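Local coordinates for protein M157 (Murid herpesvirus 1, PDB 2NYK) that serves as a viral MHC class I-like ligand for Ly49 receptors of mouse natural killer cells, at residues C194-R199 against F204-S209; C241-T244 against G248-G251. The protein carries 1 engineered substitution. One frame throughout, in Å; residues are numbered along the deposited sequence.

Interaction 1 of 2, residues C194-R199 against F204-S209; sequences CVVTSR and FTVELS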
ATOM      1  N   CYS A 194      -2.289   1.807  23.252  1.00 35.22           N
ATOM      2  CA  CYS A 194      -1.936   2.866  22.320  1.00 34.10           C
ATOM      3  C   CYS A 194      -2.518   2.554  20.947  1.00 32.95           C
ATOM      4  O   CYS A 194      -2.137   1.565  20.319  1.00 30.81           O
ATOM      5  CB  CYS A 194      -0.421   3.045  22.245  1.00 34.89           C
ATOM      6  SG  CYS A 194       0.029   4.556  21.384  1.00 35.86           S
ATOM      7  N   VAL A 195      -3.468   3.381  20.516  1.00 31.44           N
ATOM      8  CA  VAL A 195      -4.132   3.223  19.234  1.00 30.67           C
ATOM      9  C   VAL A 195      -3.685   4.358  18.323  1.00 30.42           C
ATOM     10  O   VAL A 195      -3.944   5.535  18.606  1.00 30.74           O
ATOM     11  CB  VAL A 195      -5.676   3.244  19.366  1.00 31.02           C
ATOM     12  CG1 VAL A 195      -6.325   3.080  18.006  1.00 29.97           C
ATOM     13  CG2 VAL A 195      -6.165   2.179  20.360  1.00 30.79           C
ATOM     14  N   VAL A 196      -3.005   4.004  17.232  1.00 28.89           N
ATOM     15  CA  VAL A 196      -2.542   4.995  16.260  1.00 27.96           C
ATOM     16  C   VAL A 196      -3.330   4.891  14.954  1.00 27.62           C
ATOM     17  O   VAL A 196      -3.391   3.824  14.369  1.00 26.69           O
ATOM     18  CB  VAL A 196      -1.020   4.838  16.019  1.00 28.23           C
ATOM     19  CG1 VAL A 196      -0.513   5.840  14.981  1.00 26.97           C
ATOM     20  CG2 VAL A 196      -0.270   5.019  17.336  1.00 27.34           C
ATOM     21  N   THR A 197      -3.928   6.012  14.531  1.00 27.01           N
ATOM     22  CA  THR A 197      -4.753   6.139  13.334  1.00 26.17           C
ATOM     23  C   THR A 197      -4.082   7.013  12.285  1.00 26.13           C
ATOM     24  O   THR A 197      -3.617   8.137  12.573  1.00 26.58           O
ATOM     25  CB  THR A 197      -6.152   6.750  13.689  1.00 26.85           C
ATOM     26  OG1 THR A 197      -6.756   5.967  14.723  1.00 26.58           O
ATOM     27  CG2 THR A 197      -7.080   6.749  12.470  1.00 28.78           C
ATOM     28  N   SER A 198      -4.014   6.490  11.062  1.00 25.00           N
ATOM     29  CA  SER A 198      -3.435   7.213   9.951  1.00 23.20           C
ATOM     30  C   SER A 198      -4.318   7.083   8.751  1.00 24.00           C
ATOM     31  O   SER A 198      -4.852   6.012   8.469  1.00 21.80           O
ATOM     32  CB  SER A 198      -2.040   6.644   9.636  1.00 24.02           C
ATOM     33  OG  SER A 198      -1.490   7.250   8.488  1.00 22.84           O
ATOM     34  N   ARG A 199      -4.468   8.183   8.018  1.00 24.11           N
ATOM     35  CA  ARG A 199      -5.253   8.177   6.819  1.00 24.84           C
ATOM     36  C   ARG A 199      -4.349   7.978   5.600  1.00 24.42           C
ATOM     37  O   ARG A 199      -4.768   8.173   4.486  1.00 24.18           O
ATOM     38  CB  ARG A 199      -6.068   9.473   6.697  1.00 26.21           C
ATOM     39  CG  ARG A 199      -7.061   9.671   7.858  1.00 30.04           C
ATOM     40  CD  ARG A 199      -8.184  10.630   7.496  1.00 40.35           C
ATOM     41  NE  ARG A 199      -7.689  11.899   6.955  1.00 47.22           N
ATOM     42  CZ  ARG A 199      -8.446  12.815   6.345  1.00 50.54           C
ATOM     43  NH1 ARG A 199      -9.755  12.626   6.206  1.00 53.94           N
ATOM     44  NH2 ARG A 199      -7.899  13.935   5.890  1.00 50.18           N
ATOM     45  N   PHE A 204       3.860   2.006   9.068  1.00 25.59           N
ATOM     46  CA  PHE A 204       4.459   2.548  10.297  1.00 26.61           C
ATOM     47  C   PHE A 204       4.330   1.520  11.404  1.00 27.85           C
ATOM     48  O   PHE A 204       3.542   0.571  11.271  1.00 28.06           O
ATOM     49  CB  PHE A 204       3.784   3.883  10.690  1.00 26.93           C
ATOM     50  CG  PHE A 204       2.342   3.747  11.109  1.00 26.21           C
ATOM     51  CD1 PHE A 204       2.007   3.516  12.442  1.00 25.09           C
ATOM     52  CD2 PHE A 204       1.315   3.834  10.158  1.00 25.26           C
ATOM     53  CE1 PHE A 204       0.660   3.360  12.818  1.00 26.76           C
ATOM     54  CE2 PHE A 204      -0.037   3.688  10.532  1.00 25.12           C
ATOM     55  CZ  PHE A 204      -0.367   3.470  11.834  1.00 22.81           C
ATOM     56  N   THR A 205       5.090   1.684  12.490  1.00 29.78           N
ATOM     57  CA  THR A 205       5.000   0.747  13.616  1.00 31.31           C
ATOM     58  C   THR A 205       4.730   1.495  14.910  1.00 32.24           C
ATOM     59  O   THR A 205       5.058   2.671  15.029  1.00 32.38           O
ATOM     60  CB  THR A 205       6.275  -0.139  13.783  1.00 31.32           C
ATOM     61  OG1 THR A 205       7.386   0.693  14.127  1.00 33.48           O
ATOM     62  CG2 THR A 205       6.594  -0.896  12.523  1.00 30.91           C
ATOM     63  N   VAL A 206       4.098   0.813  15.861  1.00 33.92           N
ATOM     64  CA  VAL A 206       3.749   1.387  17.156  1.00 36.05           C
ATOM     65  C   VAL A 206       4.355   0.494  18.244  1.00 38.29           C
ATOM     66  O   VAL A 206       4.163  -0.744  18.244  1.00 38.64           O
ATOM     67  CB  VAL A 206       2.231   1.491  17.357  1.00 35.77           C
ATOM     68  CG1 VAL A 206       1.895   2.203  18.677  1.00 35.79           C
ATOM     69  CG2 VAL A 206       1.605   2.231  16.207  1.00 36.17           C
ATOM     70  N   GLU A 207       5.111   1.120  19.138  1.00 40.01           N
ATOM     71  CA  GLU A 207       5.796   0.408  20.220  1.00 42.13           C
ATOM     72  C   GLU A 207       5.615   1.144  21.540  1.00 42.47           C
ATOM     73  O   GLU A 207       5.737   2.377  21.587  1.00 42.65           O
ATOM     74  CB  GLU A 207       7.292   0.297  19.919  1.00 42.49           C
ATOM     75  CG  GLU A 207       7.604  -0.445  18.629  1.00 46.75           C
ATOM     76  CD  GLU A 207       9.030  -0.221  18.161  1.00 52.06           C
ATOM     77  OE1 GLU A 207       9.530   0.932  18.264  1.00 54.24           O
ATOM     78  OE2 GLU A 207       9.646  -1.208  17.669  1.00 55.31           O
ATOM     79  N   LEU A 208       5.329   0.381  22.599  1.00 43.42           N
ATOM     80  CA  LEU A 208       5.291   0.893  23.980  1.00 43.94           C
ATOM     81  C   LEU A 208       6.671   0.818  24.614  1.00 44.67           C
ATOM     82  O   LEU A 208       7.494  -0.013  24.230  1.00 44.13           O
ATOM     83  CB  LEU A 208       4.289   0.106  24.841  1.00 43.51           C
ATOM     84  CG  LEU A 208       2.798   0.219  24.486  1.00 43.81           C
ATOM     85  CD1 LEU A 208       1.936  -0.686  25.348  1.00 42.61           C
ATOM     86  CD2 LEU A 208       2.296   1.654  24.552  1.00 41.30           C
ATOM     87  N   SER A 209       6.927   1.690  25.588  1.00 45.73           N
ATOM     88  CA  SER A 209       8.198   1.661  26.326  1.00 46.83           C
ATOM     89  C   SER A 209       8.170   0.595  27.429  1.00 47.55           C
ATOM     90  O   SER A 209       8.324   0.907  28.616  1.00 47.94           O
ATOM     91  CB  SER A 209       8.502   3.040  26.912  1.00 46.73           C
ATOM     92  OG  SER A 209       7.493   3.408  27.836  1.00 46.55           O
TER
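Val196 and Phe204 meet in the interior of an immunoglobulin-like beta-sandwich, where strand 192-198 of one sheet faces strand 204-208 of the other. The two short strand segments run nearly antiparallel, at 162°, but their axes come no closer than 8.3 Å. That is too far for backbone pairing, and no hydrogen bond crosses between them; the contact is made by side chains alone. At its centre the methyl CG2 of Val196 touches CG2 of Val206 at 3.5 Å, the two valines sliding past one another in opposite directions. The other Val196 branch, CG1, reaches the Phe204 ring obliquely, 3.5 Å from CE1. The phenyl ring gets there because its CG sits between the backbone N and the carbonyl carbon (chi1 67°), which carries the ring across to strand 192-198. CB of Ser198 lies 3.7 Å from CE2, on the other side of the ring atom CZ from CE1, while Ser198 OG is hydrogen-bonded to the backbone N of Ser200. Val206 CG2 lies in the plane of the phenyl ring at its edge, so one methyl packs against both Val196 and Phe204. At the opposite end, Cys194 contributes SG, 4.0 Å from Val206 CG1, and CB, 3.8 Å from Leu208 CD2; of the leucine only this methyl arrives. Cys194 SG is also disulfide-bonded to Cys241 on strand 241-245, next to strand 204-208, so a covalent link joins the sheets beside this apolar seam. Inward-facing aliphatic and aromatic side chains around a disulfide that bridges two facing sheets are the hallmark of the immunoglobulin fold, consistent with a domain that corresponds to alpha3 of class I MHC molecules.

Interaction 2 of 2, residues C241-T244 against G248-G251; sequences CYVT and GWKG. With FUC (alpha-L-fucopyranose), chain B.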
ATOM      1  N   CYS A 241       4.535   5.920  24.225  1.00 39.71           N
ATOM      2  CA  CYS A 241       4.117   5.214  23.009  1.00 38.32           C
ATOM      3  C   CYS A 241       4.863   5.855  21.851  1.00 37.25           C
ATOM      4  O   CYS A 241       4.759   7.058  21.623  1.00 36.94           O
ATOM      5  CB  CYS A 241       2.604   5.314  22.799  1.00 38.18           C
ATOM      6  SG  CYS A 241       2.033   4.516  21.275  1.00 37.24           S
ATOM      7  N   TYR A 242       5.653   5.045  21.168  1.00 36.40           N
ATOM      8  CA  TYR A 242       6.456   5.483  20.032  1.00 35.94           C
ATOM      9  C   TYR A 242       5.783   5.111  18.709  1.00 34.85           C
ATOM     10  O   TYR A 242       5.200   4.034  18.560  1.00 33.87           O
ATOM     11  CB  TYR A 242       7.850   4.853  20.076  1.00 36.81           C
ATOM     12  CG  TYR A 242       8.659   5.254  21.295  1.00 39.33           C
ATOM     13  CD1 TYR A 242       8.475   4.603  22.517  1.00 42.61           C
ATOM     14  CD2 TYR A 242       9.597   6.282  21.227  1.00 41.39           C
ATOM     15  CE1 TYR A 242       9.211   4.961  23.647  1.00 44.74           C
ATOM     16  CE2 TYR A 242      10.345   6.654  22.358  1.00 43.88           C
ATOM     17  CZ  TYR A 242      10.142   5.984  23.562  1.00 44.92           C
ATOM     18  OH  TYR A 242      10.857   6.331  24.684  1.00 47.57           O
ATOM     19  N   VAL A 243       5.886   6.027  17.760  1.00 33.33           N
ATOM     20  CA  VAL A 243       5.376   5.806  16.431  1.00 31.95           C
ATOM     21  C   VAL A 243       6.501   6.038  15.455  1.00 31.39           C
ATOM     22  O   VAL A 243       7.035   7.129  15.375  1.00 30.39           O
ATOM     23  CB  VAL A 243       4.226   6.762  16.099  1.00 32.13           C
ATOM     24  CG1 VAL A 243       3.706   6.475  14.700  1.00 30.92           C
ATOM     25  CG2 VAL A 243       3.109   6.659  17.146  1.00 30.60           C
ATOM     26  N   THR A 244       6.834   5.007  14.689  1.00 31.54           N
ATOM     27  CA  THR A 244       7.919   5.097  13.721  1.00 32.19           C
ATOM     28  C   THR A 244       7.359   4.875  12.331  1.00 32.60           C
ATOM     29  O   THR A 244       6.742   3.839  12.058  1.00 32.37           O
ATOM     30  CB  THR A 244       9.058   4.070  14.026  1.00 32.50           C
ATOM     31  OG1 THR A 244       9.402   4.134  15.418  1.00 32.31           O
ATOM     32  CG2 THR A 244      10.294   4.347  13.169  1.00 31.89           C
ATOM     33  N   GLY A 248      10.292   8.015   7.379  1.00 38.96           N
ATOM     34  CA  GLY A 248      11.576   8.380   7.950  1.00 38.61           C
ATOM     35  C   GLY A 248      11.495   9.221   9.214  1.00 38.53           C
ATOM     36  O   GLY A 248      12.389  10.027   9.470  1.00 39.23           O
ATOM     37  N   TRP A 249      10.439   9.041  10.009  1.00 37.54           N
ATOM     38  CA  TRP A 249      10.295   9.781  11.260  1.00 36.63           C
ATOM     39  C   TRP A 249       9.878   8.927  12.450  1.00 37.11           C
ATOM     40  O   TRP A 249       9.293   7.846  12.292  1.00 36.71           O
ATOM     41  CB  TRP A 249       9.369  11.004  11.096  1.00 36.88           C
ATOM     42  CG  TRP A 249       7.898  10.704  10.791  1.00 34.11           C
ATOM     43  CD1 TRP A 249       7.290  10.773   9.573  1.00 34.27           C
ATOM     44  CD2 TRP A 249       6.871  10.333  11.731  1.00 33.49           C
ATOM     45  NE1 TRP A 249       5.944  10.464   9.689  1.00 32.47           N
ATOM     46  CE2 TRP A 249       5.664  10.193  11.003  1.00 33.08           C
ATOM     47  CE3 TRP A 249       6.850  10.108  13.112  1.00 33.25           C
ATOM     48  CZ2 TRP A 249       4.457   9.822  11.612  1.00 31.30           C
ATOM     49  CZ3 TRP A 249       5.647   9.733  13.715  1.00 33.40           C
ATOM     50  CH2 TRP A 249       4.473   9.596  12.962  1.00 30.84           C
ATOM     51  N   LYS A 250      10.183   9.432  13.645  1.00 37.71           N
ATOM     52  CA  LYS A 250       9.834   8.773  14.908  1.00 38.30           C
ATOM     53  C   LYS A 250       9.322   9.809  15.890  1.00 38.33           C
ATOM     54  O   LYS A 250       9.909  10.874  16.036  1.00 38.89           O
ATOM     55  CB  LYS A 250      11.030   8.013  15.484  1.00 38.38           C
ATOM     56  CG  LYS A 250      10.661   7.001  16.555  1.00 39.56           C
ATOM     57  CD  LYS A 250      11.805   6.028  16.855  1.00 40.74           C
ATOM     58  CE  LYS A 250      11.425   5.131  18.020  1.00 41.15           C
ATOM     59  NZ  LYS A 250      12.406   4.028  18.232  1.00 42.96           N
ATOM     60  N   GLY A 251       8.198   9.515  16.534  1.00 38.47           N
ATOM     61  CA  GLY A 251       7.598  10.452  17.477  1.00 37.91           C
ATOM     62  C   GLY A 251       7.141   9.722  18.714  1.00 37.85           C
ATOM     63  O   GLY A 251       7.048   8.492  18.714  1.00 38.68           O
TER
HETATM   64  C1  FUC B   3       7.863  17.049   9.332  1.00 60.22           C
HETATM   65  C2  FUC B   3       7.738  15.745  10.125  1.00 60.80           C
HETATM   66  C3  FUC B   3       6.828  14.790   9.352  1.00 60.47           C
HETATM   67  C4  FUC B   3       7.455  14.497   7.985  1.00 60.66           C
HETATM   68  C5  FUC B   3       7.699  15.820   7.236  1.00 60.67           C
HETATM   69  C6  FUC B   3       8.441  15.618   5.915  1.00 60.05           C
HETATM   70  O2  FUC B   3       7.215  15.982  11.414  1.00 62.13           O
HETATM   71  O3  FUC B   3       6.577  13.614  10.107  1.00 60.93           O
HETATM   72  O4  FUC B   3       8.662  13.782   8.141  1.00 61.13           O
HETATM   73  O5  FUC B   3       8.407  16.767   8.046  1.00 60.64           O
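Trp249 and Val243 project together from the same side of the hairpin of strands 241-245 and 249-253. CB of Trp249 lies 3.9 Å from O3 of a fucose in the glycan attached to the protein, and a chi1 of 66° sets CG between the backbone N and the carbonyl carbon. From there the five-membered ring runs under the sugar: its O3 sits over one face, off toward the rim, 3.0 Å from CD1. NE1 donates to the backbone O of Ala175, which helps to hold the ring's rotation. On the benzo side, CZ3 approaches Val243 O obliquely at 3.4 Å, and CH2 at the far end rests 3.7 Å from Val243 CG1. The backbones are stitched together by Val243 N to Gly251 O, 2.9 Å with an N-H...O angle of 169°, and by the reciprocal bond from Gly251 N to Val243 O, also 2.9 Å. Gly251 N additionally lies in the plane of the indole, at its edge. The next pair, Thr244 with Lys250, is non-hydrogen-bonded; the extended lysine passes across Thr244, with CG 3.3 Å from OG1, before its CE comes up to CD2 of Tyr242 at 3.9 Å. Gly248 and Trp249, both facing the last residue of strand 241-245, fit a G1 beta bulge. In the fold, strand 241-245 lies between 204-208 and 249-253, Val243 packing on Phe204, while the tryptophan side chain reaches the residues that follow helix 157-173, touching Met177 and Thr180.

Interactions 1 and 2 share one immunoglobulin-like domain, with centres about 8 Å apart, and meet through strands 204-208 and 241-245, which are neighbours in the same sheet. Interaction 1 spans the sandwich between sheets and is a buried, largely apolar side-chain contact, with no hydrogen bond across it. Interaction 2 runs within a sheet, joined by backbone hydrogen bonds, and reaches the surface at Lys250 and at the glycan. Besides the disulfide, a probable hydrogen bond from Tyr242 N to Glu207 O (2.7 Å) links the neighbouring strands, and Phe204 CB packs against Thr244 O at 3.3 Å. Packing of Val206 on Cys241 continues the interior between them.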